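Local coordinates for cell wall binding protein cwp8 (Peptoclostridium difficile, PDB 5J6Q), which probably anchors itself to the clostridial cell wall through its CWB2 modules, as a member of the family of surface-layer cell wall proteins, at residues D324-A329 with A442-T447; T404-A409 with E450-A455; K417-V422 with K457-K462; L464-G469 with E476-L481; E491-E496 with A503-K508. One frame throughout, in Å; residues are numbered along the deposited sequence.

Contact 1: residues D324-A329 with A442-T447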
# COMPACT_ATOMS: atom_id res chain seq x y z
N ASP A 324 -19.80 17.36 -25.16
CA ASP A 324 -20.58 16.21 -25.60
C ASP A 324 -20.57 15.20 -24.48
O ASP A 324 -21.58 14.53 -24.21
CB ASP A 324 -19.96 15.58 -26.86
CG ASP A 324 -19.70 16.55 -27.99
OD1 ASP A 324 -20.36 17.61 -28.03
OD2 ASP A 324 -18.82 16.25 -28.85
N GLY A 325 -19.40 15.05 -23.83
CA GLY A 325 -19.29 14.12 -22.74
C GLY A 325 -20.16 14.43 -21.53
O GLY A 325 -20.87 13.56 -21.05
N LEU A 326 -20.11 15.67 -21.01
CA LEU A 326 -20.88 15.96 -19.79
C LEU A 326 -22.35 15.84 -20.11
O LEU A 326 -23.12 15.31 -19.30
CB LEU A 326 -20.51 17.36 -19.20
CG LEU A 326 -20.99 18.60 -19.96
CD1 LEU A 326 -22.41 18.95 -19.57
CD2 LEU A 326 -20.11 19.80 -19.59
N ALA A 327 -22.76 16.32 -21.35
CA ALA A 327 -24.17 16.16 -21.80
C ALA A 327 -24.51 14.65 -21.96
O ALA A 327 -25.67 14.27 -21.83
CB ALA A 327 -24.37 16.88 -23.13
N SER A 328 -23.49 13.77 -22.21
CA SER A 328 -23.79 12.34 -22.36
C SER A 328 -24.08 11.56 -21.07
O SER A 328 -24.32 10.34 -21.17
CB SER A 328 -22.63 11.65 -23.05
OG SER A 328 -22.51 12.21 -24.34
N ALA A 329 -24.11 12.23 -19.90
CA ALA A 329 -24.26 11.49 -18.65
C ALA A 329 -25.63 10.85 -18.49
O ALA A 329 -25.62 9.68 -18.08
CB ALA A 329 -23.98 12.40 -17.44
N ALA A 442 -32.73 13.69 -16.82
CA ALA A 442 -32.77 15.09 -17.23
C ALA A 442 -31.77 15.43 -18.31
O ALA A 442 -30.58 15.15 -18.18
CB ALA A 442 -32.53 15.98 -16.03
N PRO A 443 -32.24 15.96 -19.46
CA PRO A 443 -31.29 16.32 -20.50
C PRO A 443 -30.50 17.56 -20.09
O PRO A 443 -30.91 18.34 -19.22
CB PRO A 443 -32.18 16.54 -21.73
CG PRO A 443 -33.55 16.77 -21.18
CD PRO A 443 -33.62 15.93 -19.97
N ILE A 444 -29.39 17.76 -20.79
CA ILE A 444 -28.58 18.89 -20.52
C ILE A 444 -28.54 19.56 -21.85
O ILE A 444 -27.89 19.05 -22.76
CB ILE A 444 -27.15 18.47 -20.06
CG1 ILE A 444 -27.17 17.94 -18.60
CG2 ILE A 444 -26.23 19.65 -20.19
CD1 ILE A 444 -25.83 17.22 -18.25
N ILE A 445 -29.18 20.71 -21.95
CA ILE A 445 -29.25 21.38 -23.22
C ILE A 445 -28.22 22.45 -23.19
O ILE A 445 -28.17 23.23 -22.23
CB ILE A 445 -30.71 21.92 -23.37
CG1 ILE A 445 -31.74 20.73 -23.32
CG2 ILE A 445 -30.82 22.71 -24.67
CD1 ILE A 445 -31.44 19.66 -24.42
N VAL A 446 -27.42 22.49 -24.20
CA VAL A 446 -26.35 23.45 -24.35
C VAL A 446 -26.90 24.50 -25.35
O VAL A 446 -27.40 24.09 -26.40
CB VAL A 446 -25.15 22.72 -24.92
CG1 VAL A 446 -23.98 23.67 -25.14
CG2 VAL A 446 -24.74 21.56 -24.01
N THR A 447 -26.77 25.83 -25.04
CA THR A 447 -27.32 26.85 -25.94
C THR A 447 -26.35 28.01 -26.21
O THR A 447 -25.44 28.30 -25.40
CB THR A 447 -28.66 27.36 -25.35
OG1 THR A 447 -29.31 28.21 -26.33
CG2 THR A 447 -28.46 28.16 -24.05
O HOH W 1 -28.08 15.46 -21.86

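Contact 2: residues T404-A409 with E450-A455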
# COMPACT_ATOMS: atom_id res chain seq x y z
N THR A 404 -25.52 18.88 -31.17
CA THR A 404 -25.30 17.56 -30.65
C THR A 404 -26.08 17.37 -29.35
O THR A 404 -26.69 16.31 -29.18
CB THR A 404 -23.82 17.36 -30.52
OG1 THR A 404 -23.30 17.40 -31.87
CG2 THR A 404 -23.46 16.02 -29.79
N SER A 405 -26.17 18.40 -28.49
CA SER A 405 -26.86 18.19 -27.23
C SER A 405 -28.30 17.89 -27.49
O SER A 405 -28.84 17.01 -26.84
CB SER A 405 -26.65 19.37 -26.27
OG SER A 405 -27.44 20.53 -26.53
N LEU A 406 -28.96 18.60 -28.45
CA LEU A 406 -30.38 18.26 -28.74
C LEU A 406 -30.50 16.79 -29.28
O LEU A 406 -31.44 16.08 -28.94
CB LEU A 406 -30.95 19.28 -29.75
CG LEU A 406 -30.75 20.73 -29.32
CD1 LEU A 406 -30.75 21.67 -30.53
CD2 LEU A 406 -31.86 21.11 -28.36
N GLU A 407 -29.56 16.34 -30.08
CA GLU A 407 -29.60 14.95 -30.53
C GLU A 407 -29.49 13.98 -29.33
O GLU A 407 -30.25 13.01 -29.26
CB GLU A 407 -28.47 14.68 -31.53
CG GLU A 407 -28.63 15.49 -32.80
CD GLU A 407 -29.97 15.21 -33.50
OE1 GLU A 407 -30.52 16.14 -34.11
OE2 GLU A 407 -30.47 14.06 -33.43
N ILE A 408 -28.55 14.26 -28.37
CA ILE A 408 -28.41 13.40 -27.17
C ILE A 408 -29.72 13.42 -26.50
O ILE A 408 -30.28 12.39 -26.09
CB ILE A 408 -27.34 13.98 -26.17
CG1 ILE A 408 -25.94 13.81 -26.72
CG2 ILE A 408 -27.47 13.32 -24.83
CD1 ILE A 408 -24.90 14.64 -25.88
N ALA A 409 -30.18 14.67 -26.30
CA ALA A 409 -31.45 14.93 -25.66
C ALA A 409 -32.56 14.03 -26.24
O ALA A 409 -33.33 13.44 -25.48
CB ALA A 409 -31.82 16.38 -25.84
N GLU A 450 -28.83 32.62 -28.23
CA GLU A 450 -30.29 32.53 -28.30
C GLU A 450 -30.74 31.07 -28.47
O GLU A 450 -30.18 30.32 -29.27
CB GLU A 450 -30.84 33.40 -29.44
CG GLU A 450 -30.34 33.01 -30.82
CD GLU A 450 -30.90 33.92 -31.91
OE1 GLU A 450 -31.59 33.41 -32.82
OE2 GLU A 450 -30.64 35.14 -31.85
N LEU A 451 -31.77 30.70 -27.71
CA LEU A 451 -32.36 29.36 -27.72
C LEU A 451 -32.94 28.98 -29.08
O LEU A 451 -33.74 29.73 -29.65
CB LEU A 451 -33.47 29.34 -26.65
CG LEU A 451 -34.00 27.96 -26.29
CD1 LEU A 451 -32.96 27.18 -25.51
CD2 LEU A 451 -35.24 28.13 -25.45
N ASP A 452 -32.53 27.82 -29.60
CA ASP A 452 -32.99 27.28 -30.88
C ASP A 452 -34.44 26.81 -30.75
O ASP A 452 -34.88 26.44 -29.65
CB ASP A 452 -32.09 26.10 -31.30
CG ASP A 452 -32.43 25.54 -32.66
OD1 ASP A 452 -33.17 24.53 -32.72
OD2 ASP A 452 -31.96 26.10 -33.67
N ALA A 453 -35.18 26.80 -31.86
CA ALA A 453 -36.59 26.41 -31.87
C ALA A 453 -36.78 25.00 -31.37
O ALA A 453 -37.70 24.74 -30.59
CB ALA A 453 -37.14 26.53 -33.28
N ASN A 454 -35.92 24.08 -31.80
CA ASN A 454 -36.04 22.68 -31.38
C ASN A 454 -35.75 22.54 -29.89
O ASN A 454 -36.31 21.66 -29.25
CB ASN A 454 -35.09 21.81 -32.18
CG ASN A 454 -35.47 21.75 -33.63
OD1 ASN A 454 -36.36 20.99 -34.01
ND2 ASN A 454 -34.87 22.55 -34.50
N ALA A 455 -34.88 23.40 -29.34
CA ALA A 455 -34.58 23.34 -27.92
C ALA A 455 -35.83 23.71 -27.13
O ALA A 455 -36.16 23.06 -26.14
CB ALA A 455 -33.45 24.30 -27.58

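Contact 3: residues K417-V422 with K457-K462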
# COMPACT_ATOMS: atom_id res chain seq x y z
N LYS A 417 -39.21 14.92 -16.32
CA LYS A 417 -39.84 16.17 -15.84
C LYS A 417 -38.84 17.31 -15.61
O LYS A 417 -39.23 18.42 -15.23
CB LYS A 417 -40.59 15.89 -14.52
CG LYS A 417 -39.69 15.95 -13.29
CD LYS A 417 -40.34 16.68 -12.13
CE LYS A 417 -40.85 18.04 -12.53
NZ LYS A 417 -40.12 19.14 -11.83
N THR A 418 -37.56 17.04 -15.81
CA THR A 418 -36.54 18.04 -15.59
C THR A 418 -35.57 18.14 -16.76
O THR A 418 -35.32 17.16 -17.49
CB THR A 418 -35.78 17.73 -14.28
OG1 THR A 418 -34.48 18.29 -14.35
CG2 THR A 418 -35.63 16.23 -14.04
N ALA A 419 -35.05 19.35 -16.95
CA ALA A 419 -34.07 19.58 -17.98
C ALA A 419 -33.15 20.72 -17.52
O ALA A 419 -33.57 21.60 -16.76
CB ALA A 419 -34.73 19.91 -19.29
N PHE A 420 -31.89 20.68 -17.95
CA PHE A 420 -30.88 21.64 -17.51
C PHE A 420 -30.41 22.45 -18.65
O PHE A 420 -30.27 21.89 -19.73
CB PHE A 420 -29.65 20.89 -16.92
CG PHE A 420 -29.96 20.45 -15.53
CD1 PHE A 420 -30.25 19.12 -15.26
CD2 PHE A 420 -30.06 21.37 -14.49
CE1 PHE A 420 -30.62 18.73 -14.00
CE2 PHE A 420 -30.43 20.96 -13.22
CZ PHE A 420 -30.71 19.65 -12.98
N VAL A 421 -30.14 23.73 -18.45
CA VAL A 421 -29.64 24.57 -19.56
C VAL A 421 -28.36 25.19 -19.19
O VAL A 421 -28.25 25.77 -18.12
CB VAL A 421 -30.64 25.69 -19.98
CG1 VAL A 421 -29.91 26.80 -20.74
CG2 VAL A 421 -31.72 25.09 -20.86
N VAL A 422 -27.37 25.09 -20.08
CA VAL A 422 -26.01 25.57 -19.79
C VAL A 422 -25.49 26.22 -21.03
O VAL A 422 -26.04 25.96 -22.11
CB VAL A 422 -25.12 24.32 -19.36
CG1 VAL A 422 -25.85 23.50 -18.25
CG2 VAL A 422 -24.84 23.41 -20.56
N LYS A 457 -38.88 23.41 -28.15
CA LYS A 457 -39.89 22.37 -28.36
C LYS A 457 -39.68 21.20 -27.41
O LYS A 457 -40.63 20.54 -27.02
CB LYS A 457 -39.82 21.89 -29.82
CG LYS A 457 -40.91 20.87 -30.17
CD LYS A 457 -40.67 20.28 -31.55
N LEU A 458 -38.43 20.93 -27.03
CA LEU A 458 -38.14 19.82 -26.14
C LEU A 458 -38.38 20.18 -24.68
O LEU A 458 -38.66 19.30 -23.87
CB LEU A 458 -36.68 19.40 -26.33
CG LEU A 458 -36.34 17.98 -25.90
CD1 LEU A 458 -37.36 16.99 -26.43
CD2 LEU A 458 -34.98 17.63 -26.45
N LEU A 459 -38.30 21.47 -24.34
CA LEU A 459 -38.46 21.92 -22.96
C LEU A 459 -39.80 22.60 -22.66
O LEU A 459 -40.10 22.87 -21.50
CB LEU A 459 -37.30 22.88 -22.65
CG LEU A 459 -35.93 22.35 -23.09
CD1 LEU A 459 -34.84 23.33 -22.73
CD2 LEU A 459 -35.65 21.02 -22.43
N LYS A 460 -40.62 22.85 -23.70
CA LYS A 460 -41.91 23.49 -23.51
C LYS A 460 -42.87 22.61 -22.71
O LYS A 460 -43.42 21.65 -23.25
CB LYS A 460 -42.54 23.84 -24.87
CG LYS A 460 -43.88 24.56 -24.74
CD LYS A 460 -44.51 24.80 -26.10
CE LYS A 460 -45.90 25.37 -25.95
NZ LYS A 460 -46.65 25.31 -27.24
N GLY A 461 -43.05 22.92 -21.43
CA GLY A 461 -43.97 22.15 -20.60
C GLY A 461 -43.27 21.50 -19.43
O GLY A 461 -43.90 21.14 -18.43
N LYS A 462 -41.95 21.36 -19.54
CA LYS A 462 -41.17 20.74 -18.47
C LYS A 462 -40.52 21.80 -17.58
O LYS A 462 -40.39 22.95 -17.98
CB LYS A 462 -40.08 19.82 -19.07
CG LYS A 462 -40.33 19.44 -20.53
CD LYS A 462 -40.20 17.93 -20.74
CE LYS A 462 -40.91 17.48 -22.00
NZ LYS A 462 -40.01 16.67 -22.88

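Contact 4: residues L464-G469 with E476-L481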
# COMPACT_ATOMS: atom_id res chain seq x y z
N LEU A 464 -37.43 23.58 -15.89
CA LEU A 464 -36.06 23.83 -16.27
C LEU A 464 -35.20 24.51 -15.19
O LEU A 464 -35.69 25.20 -14.31
CB LEU A 464 -36.11 24.72 -17.56
CG LEU A 464 -37.00 24.14 -18.67
CD1 LEU A 464 -37.46 25.21 -19.68
CD2 LEU A 464 -36.21 23.05 -19.37
N GLU A 465 -33.89 24.29 -15.27
CA GLU A 465 -32.94 24.88 -14.33
C GLU A 465 -31.73 25.32 -15.15
O GLU A 465 -31.32 24.61 -16.07
CB GLU A 465 -32.54 23.88 -13.23
CG GLU A 465 -31.54 24.43 -12.22
CD GLU A 465 -32.15 24.73 -10.85
OE1 GLU A 465 -32.04 25.88 -10.41
OE2 GLU A 465 -32.74 23.83 -10.20
N ILE A 466 -31.21 26.51 -14.86
CA ILE A 466 -30.05 27.01 -15.57
C ILE A 466 -28.80 26.89 -14.70
O ILE A 466 -28.89 27.15 -13.49
CB ILE A 466 -30.27 28.48 -15.96
CG1 ILE A 466 -31.67 28.65 -16.61
CG2 ILE A 466 -29.18 28.89 -16.94
CD1 ILE A 466 -31.93 30.04 -17.20
N VAL A 467 -27.66 26.51 -15.30
CA VAL A 467 -26.39 26.34 -14.58
C VAL A 467 -25.36 27.19 -15.32
O VAL A 467 -24.97 26.88 -16.44
CB VAL A 467 -25.96 24.83 -14.46
CG1 VAL A 467 -24.62 24.72 -13.68
CG2 VAL A 467 -27.01 24.02 -13.71
N GLY A 468 -24.90 28.27 -14.69
CA GLY A 468 -23.96 29.18 -15.33
C GLY A 468 -24.48 30.61 -15.11
O GLY A 468 -25.67 30.82 -14.88
N GLY A 469 -23.59 31.58 -15.15
CA GLY A 469 -23.96 32.98 -14.98
C GLY A 469 -24.53 33.55 -16.28
O GLY A 469 -24.62 32.86 -17.30
N GLU A 476 -31.59 36.70 -21.77
CA GLU A 476 -32.61 36.65 -22.82
C GLU A 476 -33.12 35.20 -22.95
O GLU A 476 -34.33 34.96 -23.03
CB GLU A 476 -32.04 37.14 -24.16
CG GLU A 476 -30.66 37.76 -24.04
CD GLU A 476 -30.58 39.11 -24.72
OE1 GLU A 476 -31.42 39.98 -24.41
OE2 GLU A 476 -29.67 39.30 -25.55
N VAL A 477 -32.18 34.23 -22.98
CA VAL A 477 -32.52 32.81 -23.05
C VAL A 477 -33.35 32.47 -21.83
O VAL A 477 -34.32 31.72 -21.90
CB VAL A 477 -31.21 31.97 -23.10
CG1 VAL A 477 -31.52 30.48 -22.96
CG2 VAL A 477 -30.48 32.23 -24.41
N GLU A 478 -32.97 33.05 -20.71
CA GLU A 478 -33.68 32.88 -19.45
C GLU A 478 -35.14 33.31 -19.58
O GLU A 478 -36.04 32.57 -19.18
CB GLU A 478 -33.02 33.73 -18.39
CG GLU A 478 -33.53 33.40 -17.01
CD GLU A 478 -33.02 34.36 -15.99
OE1 GLU A 478 -32.00 35.04 -16.28
OE2 GLU A 478 -33.63 34.43 -14.89
N ASP A 479 -35.38 34.50 -20.14
CA ASP A 479 -36.74 34.99 -20.31
C ASP A 479 -37.57 34.02 -21.14
O ASP A 479 -38.71 33.75 -20.78
CB ASP A 479 -36.71 36.37 -20.97
CG ASP A 479 -36.17 37.44 -20.03
OD1 ASP A 479 -36.39 37.32 -18.80
OD2 ASP A 479 -35.53 38.38 -20.52
N LYS A 480 -37.01 33.49 -22.24
CA LYS A 480 -37.71 32.52 -23.09
C LYS A 480 -38.00 31.20 -22.34
O LYS A 480 -38.98 30.52 -22.65
CB LYS A 480 -36.88 32.22 -24.34
N LEU A 481 -37.16 30.84 -21.36
CA LEU A 481 -37.30 29.61 -20.59
C LEU A 481 -38.45 29.73 -19.61
O LEU A 481 -39.27 28.82 -19.52
CB LEU A 481 -36.00 29.30 -19.84
CG LEU A 481 -35.17 28.17 -20.43
CD1 LEU A 481 -34.73 28.53 -21.84
CD2 LEU A 481 -33.97 27.94 -19.56

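Contact 5: residues E491-E496 with A503-K508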
# COMPACT_ATOMS: atom_id res chain seq x y z
N GLU A 491 -35.04 28.71 -11.87
CA GLU A 491 -33.93 29.09 -11.01
C GLU A 491 -32.60 28.96 -11.77
O GLU A 491 -32.48 28.16 -12.70
CB GLU A 491 -33.91 28.19 -9.75
CG GLU A 491 -32.91 28.62 -8.70
CD GLU A 491 -32.98 27.75 -7.45
OE1 GLU A 491 -31.97 27.67 -6.72
OE2 GLU A 491 -34.04 27.14 -7.20
N ARG A 492 -31.63 29.76 -11.37
CA ARG A 492 -30.29 29.77 -11.93
C ARG A 492 -29.30 29.47 -10.79
O ARG A 492 -29.34 30.13 -9.76
CB ARG A 492 -30.03 31.16 -12.56
CG ARG A 492 -28.56 31.46 -12.84
CD ARG A 492 -28.37 32.91 -13.34
NE ARG A 492 -29.19 33.27 -14.50
CZ ARG A 492 -28.78 33.18 -15.77
NH1 ARG A 492 -29.57 33.55 -16.77
NH2 ARG A 492 -27.56 32.70 -16.05
N LEU A 493 -28.46 28.46 -10.96
CA LEU A 493 -27.39 28.12 -10.00
C LEU A 493 -26.11 28.74 -10.67
O LEU A 493 -25.71 28.25 -11.72
CB LEU A 493 -27.22 26.58 -9.82
CG LEU A 493 -27.80 26.00 -8.54
CD1 LEU A 493 -29.31 26.28 -8.35
CD2 LEU A 493 -27.62 24.52 -8.60
N ALA A 494 -25.47 29.76 -10.06
CA ALA A 494 -24.34 30.40 -10.67
C ALA A 494 -23.44 31.03 -9.63
O ALA A 494 -23.89 31.92 -8.92
CB ALA A 494 -24.86 31.50 -11.62
N GLY A 495 -22.21 30.55 -9.48
CA GLY A 495 -21.29 31.17 -8.54
C GLY A 495 -20.32 32.04 -9.33
O GLY A 495 -20.30 31.98 -10.54
N GLU A 496 -19.52 32.83 -8.65
CA GLU A 496 -18.51 33.68 -9.24
C GLU A 496 -17.51 32.86 -10.08
O GLU A 496 -16.99 33.36 -11.07
CB GLU A 496 -17.74 34.41 -8.11
CG GLU A 496 -16.56 35.23 -8.59
CD GLU A 496 -15.65 35.66 -7.45
OE1 GLU A 496 -14.42 35.48 -7.58
OE2 GLU A 496 -16.16 36.16 -6.43
N ALA A 503 -20.10 24.25 -5.42
CA ALA A 503 -20.71 24.33 -4.08
C ALA A 503 -22.22 24.56 -4.17
O ALA A 503 -22.95 23.88 -3.41
CB ALA A 503 -20.08 25.44 -3.17
N LYS A 504 -22.76 25.50 -5.05
CA LYS A 504 -24.27 25.63 -5.11
C LYS A 504 -25.02 24.40 -5.56
O LYS A 504 -26.11 24.12 -5.01
CB LYS A 504 -24.68 26.85 -5.97
CG LYS A 504 -24.20 28.12 -5.26
CD LYS A 504 -24.19 29.40 -6.13
CE LYS A 504 -24.59 30.61 -5.27
NZ LYS A 504 -25.17 31.68 -6.16
N VAL A 505 -24.48 23.60 -6.56
CA VAL A 505 -25.18 22.37 -6.96
C VAL A 505 -25.24 21.40 -5.75
O VAL A 505 -26.30 20.76 -5.48
CB VAL A 505 -24.35 21.75 -8.12
CG1 VAL A 505 -24.82 20.30 -8.49
CG2 VAL A 505 -24.53 22.62 -9.34
N ILE A 506 -24.08 21.25 -5.05
CA ILE A 506 -24.01 20.36 -3.91
C ILE A 506 -25.01 20.85 -2.83
O ILE A 506 -25.76 20.04 -2.25
CB ILE A 506 -22.57 20.22 -3.34
CG1 ILE A 506 -21.61 19.38 -4.25
CG2 ILE A 506 -22.73 19.49 -1.98
CD1 ILE A 506 -20.06 19.82 -4.14
N ASN A 507 -25.07 22.19 -2.58
CA ASN A 507 -25.97 22.67 -1.49
C ASN A 507 -27.44 22.40 -1.84
O ASN A 507 -28.25 22.12 -0.98
CB ASN A 507 -25.79 24.14 -1.30
CG ASN A 507 -26.57 24.82 -0.16
OD1 ASN A 507 -26.53 24.44 1.02
ND2 ASN A 507 -27.24 25.91 -0.43
N LYS A 508 -27.75 22.49 -3.08
CA LYS A 508 -29.12 22.32 -3.47
C LYS A 508 -29.60 20.90 -3.59
O LYS A 508 -30.71 20.61 -3.16
CB LYS A 508 -29.37 23.02 -4.81
CG LYS A 508 -30.87 22.88 -5.19
CD LYS A 508 -31.23 23.78 -6.49
CE LYS A 508 -32.67 23.45 -6.86
NZ LYS A 508 -33.48 24.68 -6.98

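Contact 1: residues D324-A329 with A442-T447
Ile444 CD1 approaches the peptide joining Leu326 to Ala327 at its carbonyl-oxygen edge, from obliquely above the plane and beyond the oxygen, 3.5 Å from Leu326 O. On the same side of the plane stands the side chain of Leu326 itself, whose CG is wedged between backbone N and carbonyl carbon (chi1 72°). This torsion turns the branch back toward the strand, and Leu326 CD1 comes to 3.9 Å from Ile444 CG2, the two side chains crossing at about a right angle. Ile444 thus uses both of its arms on Leu326, while its CB rests 4.2 Å from Ala327 CA at the last turn of the helix. A water bridges the backbones, donating to Ala327 O at 2.7 Å and accepting from Ile444 N at 2.9 Å, so that both polar groups are served between otherwise apolar surfaces. Leu326 O also receives a hydrogen bond from Ser434 OG. Ile444 starts the outermost strand 444-447 of a parallel sheet, with strand 418-423 beside it. Around this joint, helix 401-410 brings Ile408 against Ala327, and helix 434-438 places Ser434 and Ala437 against Ile444, so that helix 322-327, from one CWB2 sequence range, is seated on a sheet whose edge strand belongs to the next such range.

Contact 2: residues T404-A409 with E450-A455
Leu406 reaches out from helix 401-410 and lays its CD2 methyl over the backbone of Ala455, in the first turn of helix 453-459. CD2 is 3.5 Å from Ala455 CA and 3.6 Å from Ala455 CB, so one branch covers the alpha carbon and the methyl together. The torsion behind this sets CG anti to the carbonyl carbon and beside the backbone N (chi1 -53°), which carries the fork straight across to the second helix. The other branch, CD1, points to the polar, solvent-facing side, where it passes Asp452 OD1 at 4.3 Å without any polar bond. That oxygen is engaged within its own helix start. Asp452 is the N-cap, and OD1 accepts from Asn454 N at 2.9 Å, closing an Asx turn; this donor stands 40° out of the carboxylate plane. A second donor, Asn454 ND2, comes 3.2 Å from Asp452 OD1 on the syn lone pair and close to its own amide plane. One bond fixes the carboxylate to the backbone N of Asn454 and the other ties in its side-chain amide; together they would probably limit the rotation of both groups. The inner side is apolar: Ile445 of strand 444-447 touches both Leu406 and Ala409, and Leu458 packs on Ala409. The whole is a joint between helix 401-410, which runs along the edge strand 444-447, and helix 453-459, which lies over one face of the sheet, with an Asx-type N-cap starting that covering helix of the alpha/beta CWB2 module.

Contact 3: residues K417-V422 with K457-K462
From its CB, which packs on Leu464 of the neighbouring strand, Leu459 extends toward strand 418-423 with CG anti to the carbonyl carbon (chi1 -47°), and there its fork opens over two residues of that strand. CD2 presses on Ala419 CB at 3.5 Å, tighter than a usual carbon contact, while CD1 meets Val421 CG2 at 4.0 Å. The small methyl of Ala419 and the branch of Val421 are two residues apart and thus on the same face of the strand, so one leucine spans both. Beyond the helix the chain folds back through a type II turn from Leu459 to Lys462, closed by Lys462 N to Leu459 O at 3.1 Å; Gly461 takes the turn's positive-phi position (phi 119°). The turn delivers Lys462 CB to 4.2 Å from Lys417 O. The rest of that lysine leads away from the strand and along the end of the helix, and NZ meets Leu458 O at 3.1 Å in the carbonyl plane, securing an oxygen there. Lys417 sends its own amine to Glu463, in a salt bridge at the start of the next strand. Helix 453-459 leaves strand 444-447 and returns to strand 463-467, with strand 418-423 lying between those two in the sheet. Leu459, at the C-terminal end of the connecting helix, therefore packs that helix onto the strand skipped by a beta-alpha-beta crossover, an arrangement of parallel Rossmann-like and toprim-like sheets.

Contact 4: residues L464-G469 with E476-L481
Strand 464-467 and helix 476-481 run nearly antiparallel, at 168° and with their axes 10.2 Å apart at closest, bringing Leu464 opposite Leu481 and Ile466 opposite Glu478. Leu464 and Ile466 are the residues of the strand that face the helix. Ile466 has CG1 anti to the carbonyl carbon (chi1 -47°), which sends CD1 out between Glu478 and Leu481, one turn apart on the helix. There CD1 lies 3.7 Å from Glu478 CG, on the aliphatic stem of the glutamate, and 3.8 Å from Leu481 CD2. The stem of Glu478 passes the isoleucine at about a right angle. Its carboxylate goes on past the apolar surface to form a salt bridge from OE1 to Arg492 of the following strand. At the other end Leu464 CD1 touches Leu481 CG at 3.8 Å, again with the side chains nearly perpendicular, so Leu481 is shared by both strand residues; Leu481 is poorly ordered, with high B values, so its detailed position carries less weight. The helix links strand 463-467 to strand 491-493 in a beta-alpha-beta unit, the two strands being neighbours in the sheet. Arg492 also bonds to Gly468 O, joining the loop after the first strand to the second. Toward the inner part of the sheet, Val421 of strand 418-423 and Leu451 of the preceding loop complete the surroundings of Leu481, and Leu464 N is bound by Asp485 at the far end.

Contact 5: residues E491-E496 with A503-K508
Glu491 and Lys508 both start with CG anti to the backbone N (chi1 -173° and -178°) and run extended toward each other from opposite directions, until a bend at the last torsion of the lysine brings NZ to Glu491 OE2. This salt bridge measures 2.5 Å between Glu491 OE2 and Lys508 NZ, a shortness to be taken with caution because the glutamate is poorly ordered. Lys508 NZ also has a long, weak pair with Glu465. Beneath the ions Leu493 fills the interface: its CD1 lies 3.7 Å from Lys508 CD, and its CD2 3.6 Å from Val505 CA, with the Val505 side chain crossing at about a right angle. Lys504 runs alongside Leu493, pointing the other way, its CB 4.1 Å from Leu493 CG, and continues to Ala494, where NZ donates to Ala494 O at 3.1 Å from well above the carbonyl plane. Two lysines, one turn apart, thus straddle one leucine at a partly open edge. Strand 491-493 is the outermost of its parallel sheet, and Gly495 N bonds to Thr501 OG1 near the start of helix 498-509. A short loop leads from the strand into the helix that packs on it, a beta-alpha element characteristic of parallel alpha/beta folds.

Overall arrangement
Four of the five contacts reach one parallel sheet, whose strands lie in the order 444-447, 418-423, 463-467, 491-493; contact 2 packs two helices beside it. Contacts 1, 2 and 3 interlock along the chain, their segments alternating, and their centres lie 10 to 12 Å apart. Contacts 4 and 5 follow in series. Contacts 2 and 3 share helix 453-459, while contacts 3, 4 and 5 use successive neighbouring strands. From contact 1 to contact 5, at the outermost strands, centres are about 17 Å apart. Contact 1 ties in a helix from the preceding CWB2 sequence range, and both segments of contact 5 fall in the following one, which suggests that neighbouring repeats pack closely around this sheet.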